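Local coordinates for outer membrane porin protein 32 (Delftia acidovorans, PDB 2FGQ), which forms trimeric, anion-selective channels through the bacterial outer membrane and is seen here with malate bound in its pore, at residues A[12-17]-A[27-32]; A[32-37]-A[287-292]. All coordinates share one frame; numbering follows the deposited sequence.

Interaction 1. Residues A[12-17]-A[27-32]; sequences TNVAYV and YGLGTS. With CA (calcium ion), chain C.
Asn13 and Gly30 face each other as a hydrogen-bonded antiparallel pair in the hairpin that joins strands 4-17 and 26-48, the first two strands of the 16-stranded porin barrel. Asn13 N reaches Gly30 O at 2.9 Å, and the return bond from Gly30 N to Asn13 O has the same length. The next such pair is Ala15 with Gly28, where Ala15 N gives to Gly28 O and Gly28 N gives to Ala15 O. Thr12, Val14 and Tyr16 form the non-hydrogen-bonded pairs of this hairpin, and their backbones bond instead to Ile328, Val326 and Val324 of strand 320-331, the last of the barrel. With CG held between its backbone N and carbonyl carbon (chi1 53°), Asn13 lays its amide over the backbone of Gly30 and Thr31, Asn13 OD1 coming to 3.1 Å from Gly30 C; ND2 is satisfied by the hydroxyl of Tyr289. On the face carrying Thr12, Val14 and Leu29, Leu29 CD1 lies 4.0 Å from Val14 CG2, and a second subunit packs against all three residues. The carbonyl of Leu29 is spent on a calcium ion, bound also by Asp64, Gly309 and, from that second subunit, Asn136 and Glu158. Leu29 O stands 2.4 Å from the metal, which takes a water at 2.5 Å.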
# COMPACT_ATOMS: atom_id res chain seq x y z
N THR A 12 -4.56 -16.42 -10.28
CA THR A 12 -5.25 -15.62 -11.28
C THR A 12 -5.92 -16.56 -12.26
O THR A 12 -5.39 -17.63 -12.58
CB THR A 12 -4.25 -14.66 -11.94
OG1 THR A 12 -3.73 -13.80 -10.94
CG2 THR A 12 -4.90 -13.72 -12.93
N ASN A 13 -7.09 -16.14 -12.72
CA ASN A 13 -7.95 -17.02 -13.51
C ASN A 13 -8.66 -16.27 -14.63
O ASN A 13 -8.70 -15.05 -14.67
CB ASN A 13 -8.99 -17.78 -12.63
CG ASN A 13 -9.82 -16.83 -11.75
OD1 ASN A 13 -10.50 -15.92 -12.28
ND2 ASN A 13 -9.81 -17.04 -10.43
N VAL A 14 -9.23 -17.04 -15.54
CA VAL A 14 -10.31 -16.57 -16.38
C VAL A 14 -11.61 -17.10 -15.76
O VAL A 14 -11.66 -18.21 -15.26
CB VAL A 14 -10.14 -17.00 -17.85
CG1 VAL A 14 -11.34 -16.66 -18.65
CG2 VAL A 14 -8.91 -16.34 -18.45
N ALA A 15 -12.63 -16.27 -15.80
CA ALA A 15 -13.91 -16.64 -15.24
C ALA A 15 -15.08 -16.14 -16.07
O ALA A 15 -14.96 -15.19 -16.82
CB ALA A 15 -14.04 -16.20 -13.76
N TYR A 16 -16.20 -16.82 -15.89
CA TYR A 16 -17.43 -16.55 -16.59
C TYR A 16 -18.60 -16.83 -15.67
O TYR A 16 -18.62 -17.84 -14.95
CB TYR A 16 -17.50 -17.49 -17.79
CG TYR A 16 -18.85 -17.61 -18.46
CD1 TYR A 16 -19.77 -18.55 -18.03
CD2 TYR A 16 -19.19 -16.79 -19.51
CE1 TYR A 16 -21.01 -18.68 -18.65
CE2 TYR A 16 -20.43 -16.91 -20.15
CZ TYR A 16 -21.32 -17.85 -19.70
OH TYR A 16 -22.55 -17.96 -20.29
N VAL A 17 -19.60 -15.97 -15.73
CA VAL A 17 -20.93 -16.27 -15.21
C VAL A 17 -21.95 -15.98 -16.31
O VAL A 17 -21.79 -15.08 -17.13
CB VAL A 17 -21.31 -15.49 -13.94
CG1 VAL A 17 -20.46 -15.93 -12.73
CG2 VAL A 17 -21.24 -13.99 -14.19
N TYR A 27 -17.62 -12.12 -18.42
CA TYR A 27 -16.42 -12.91 -18.35
C TYR A 27 -15.21 -12.02 -18.28
O TYR A 27 -15.27 -10.83 -18.59
CB TYR A 27 -16.38 -13.87 -19.50
CG TYR A 27 -16.35 -13.17 -20.81
CD1 TYR A 27 -15.16 -12.85 -21.38
CD2 TYR A 27 -17.53 -12.80 -21.45
CE1 TYR A 27 -15.10 -12.19 -22.60
CE2 TYR A 27 -17.48 -12.07 -22.67
CZ TYR A 27 -16.25 -11.79 -23.23
OH TYR A 27 -16.14 -11.11 -24.44
N GLY A 28 -14.12 -12.58 -17.82
CA GLY A 28 -12.99 -11.72 -17.51
C GLY A 28 -11.82 -12.42 -16.91
O GLY A 28 -11.77 -13.65 -16.85
N LEU A 29 -10.86 -11.61 -16.44
CA LEU A 29 -9.69 -12.10 -15.73
C LEU A 29 -9.98 -11.81 -14.26
O LEU A 29 -10.18 -10.66 -13.90
CB LEU A 29 -8.41 -11.40 -16.20
CG LEU A 29 -7.13 -12.14 -15.74
CD1 LEU A 29 -6.90 -13.34 -16.65
CD2 LEU A 29 -5.95 -11.23 -15.69
N GLY A 30 -10.01 -12.82 -13.44
CA GLY A 30 -10.24 -12.69 -12.02
C GLY A 30 -9.13 -13.31 -11.21
O GLY A 30 -8.05 -13.62 -11.69
N THR A 31 -9.38 -13.44 -9.91
CA THR A 31 -8.36 -13.90 -8.98
C THR A 31 -8.88 -14.88 -7.97
O THR A 31 -10.10 -14.97 -7.72
CB THR A 31 -7.71 -12.70 -8.23
OG1 THR A 31 -8.70 -12.02 -7.41
CG2 THR A 31 -7.09 -11.69 -9.20
N SER A 32 -7.94 -15.61 -7.36
CA SER A 32 -8.20 -16.26 -6.09
C SER A 32 -9.30 -17.32 -6.19
O SER A 32 -10.19 -17.41 -5.34
CB SER A 32 -8.47 -15.18 -5.04
OG SER A 32 -7.31 -14.40 -4.83
CA CA C . -10.91 -8.42 -13.57
O HOH W 1 -11.17 -6.24 -12.45

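Interaction 2. Residues A[32-37]-A[287-292]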
# COMPACT_ATOMS: atom_id res chain seq x y z
N SER A 32 -7.94 -15.61 -7.36
CA SER A 32 -8.20 -16.26 -6.09
C SER A 32 -9.30 -17.32 -6.19
O SER A 32 -10.19 -17.41 -5.34
CB SER A 32 -8.47 -15.18 -5.04
OG SER A 32 -7.31 -14.40 -4.83
N GLY A 33 -9.19 -18.18 -7.20
CA GLY A 33 -10.16 -19.24 -7.42
C GLY A 33 -9.92 -20.49 -6.61
O GLY A 33 -10.87 -21.20 -6.29
N ALA A 34 -8.65 -20.80 -6.33
CA ALA A 34 -8.24 -22.00 -5.57
C ALA A 34 -7.72 -21.62 -4.16
O ALA A 34 -8.03 -22.28 -3.18
CB ALA A 34 -7.21 -22.80 -6.33
N SER A 35 -6.92 -20.57 -4.06
CA SER A 35 -6.51 -19.99 -2.76
C SER A 35 -6.52 -18.50 -2.89
O SER A 35 -6.24 -17.97 -3.97
CB SER A 35 -5.10 -20.43 -2.40
OG SER A 35 -4.99 -21.83 -2.24
N THR A 36 -6.78 -17.80 -1.81
CA THR A 36 -6.70 -16.36 -1.87
C THR A 36 -5.28 -15.88 -2.11
O THR A 36 -4.35 -16.26 -1.42
CB THR A 36 -7.29 -15.72 -0.61
OG1 THR A 36 -8.64 -16.20 -0.41
CG2 THR A 36 -7.34 -14.20 -0.74
N SER A 37 -5.13 -15.05 -3.13
CA SER A 37 -3.84 -14.46 -3.45
C SER A 37 -3.41 -13.55 -2.32
O SER A 37 -4.23 -12.85 -1.75
CB SER A 37 -3.89 -13.63 -4.73
OG SER A 37 -4.34 -14.34 -5.83
N ALA A 287 -0.16 -25.03 -9.23
CA ALA A 287 -1.28 -25.87 -9.67
C ALA A 287 -2.11 -25.14 -10.70
O ALA A 287 -2.23 -23.92 -10.69
CB ALA A 287 -2.17 -26.23 -8.49
N LEU A 288 -2.67 -25.92 -11.62
CA LEU A 288 -3.76 -25.47 -12.48
C LEU A 288 -5.06 -25.95 -11.85
O LEU A 288 -5.12 -27.00 -11.22
CB LEU A 288 -3.57 -26.06 -13.87
CG LEU A 288 -2.73 -25.40 -14.95
CD1 LEU A 288 -1.88 -24.26 -14.58
CD2 LEU A 288 -2.16 -26.44 -16.01
N TYR A 289 -6.14 -25.21 -12.06
CA TYR A 289 -7.40 -25.60 -11.47
C TYR A 289 -8.58 -25.15 -12.29
O TYR A 289 -8.49 -24.26 -13.11
CB TYR A 289 -7.53 -25.05 -10.03
CG TYR A 289 -7.65 -23.53 -9.97
CD1 TYR A 289 -6.54 -22.73 -9.80
CD2 TYR A 289 -8.87 -22.91 -10.11
CE1 TYR A 289 -6.65 -21.34 -9.78
CE2 TYR A 289 -8.99 -21.53 -10.11
CZ TYR A 289 -7.89 -20.74 -9.89
OH TYR A 289 -8.04 -19.37 -9.84
N GLY A 290 -9.70 -25.82 -12.05
CA GLY A 290 -10.98 -25.43 -12.60
C GLY A 290 -12.10 -25.64 -11.62
O GLY A 290 -12.09 -26.63 -10.89
N ASN A 291 -13.01 -24.69 -11.59
CA ASN A 291 -14.22 -24.73 -10.78
C ASN A 291 -15.42 -24.54 -11.68
O ASN A 291 -15.39 -23.67 -12.57
CB ASN A 291 -14.22 -23.59 -9.77
CG ASN A 291 -13.09 -23.63 -8.81
OD1 ASN A 291 -12.57 -22.56 -8.41
ND2 ASN A 291 -12.76 -24.80 -8.33
N LEU A 292 -16.46 -25.36 -11.48
CA LEU A 292 -17.73 -25.25 -12.18
C LEU A 292 -18.81 -25.21 -11.13
O LEU A 292 -18.91 -26.14 -10.34
CB LEU A 292 -17.94 -26.49 -13.08
CG LEU A 292 -19.27 -26.64 -13.80
CD1 LEU A 292 -19.56 -25.48 -14.74
CD2 LEU A 292 -19.30 -27.97 -14.56
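Ala34 sets its methyl group over one face of the Tyr289 ring, where the backbone of 32-37 leaves the barrel wall in an irregular turn that interrupts strand 26-48. Ala34 CB lies 3.7 Å from the centroid of the Tyr289 ring and only 18° off the ring normal, a CH-pi contact displaced a little toward the rim; its nearest ring atom is Tyr289 CD1, at 3.5 Å. The phenol comes from strand 286-297 and points inward from the wall. Its CG sits between the backbone N and the carbonyl carbon (chi1 67°), which carries the ring across to the turn and brings its hydroxyl end up to Gly33. There the approach changes: Gly33 CA meets the ring obliquely, 3.7 Å from Tyr289 CZ, and Gly33 N is 3.1 Å from Tyr289 OH. That hydroxyl is hydrogen-bonded to Asp11 and to the side-chain amide of Asn13. The Asp11 carboxylate also receives the backbone NH groups of Gly33, Ala34 and Ser35, so that phenol and turn are gathered round the same carboxylate. Asn291, two residues along the strand on the same inward side, brings the end of its amide to Gly33 O.

Within the turn, Ser32 OG accepts an almost straight bond of 2.8 Å from Ser37 N, at 176°, tying the two ends of the excursion together. Thr36 takes no part in the packing against Tyr289; its OG1 is hydrogen-bonded to malate. The contact therefore combines an apolar cover over one aromatic face with a polar network at the phenol oxygen. Several NH donors converging on Asp11 would be expected to stabilise its negative charge, while the neighbouring phenol is fixed in direction through its hydroxyl.

Overall arrangement
Interactions 1 and 2 follow one another along strand 26-48 and share Ser32, with centres about 10 Å apart. Their direct bridge is the probable hydrogen bond from Asn13 ND2 to Tyr289 OH, 3.0 Å long; it spans strand 320-331, which lies between strands 4-17 and 286-297 where the barrel closes. The Thr12, Val14 and Leu29 face of interaction 1 packs on a second subunit, with which Leu29 O shares a calcium ion. Interaction 2 turns inward, and its 32-37 segment delivers Thr36 to the malate pocket that Arg75 and Arg133 also line, while the Ser32 side chain stays about 8 Å from the ligand. A few residues of one strand thus lead from subunit contact to pore.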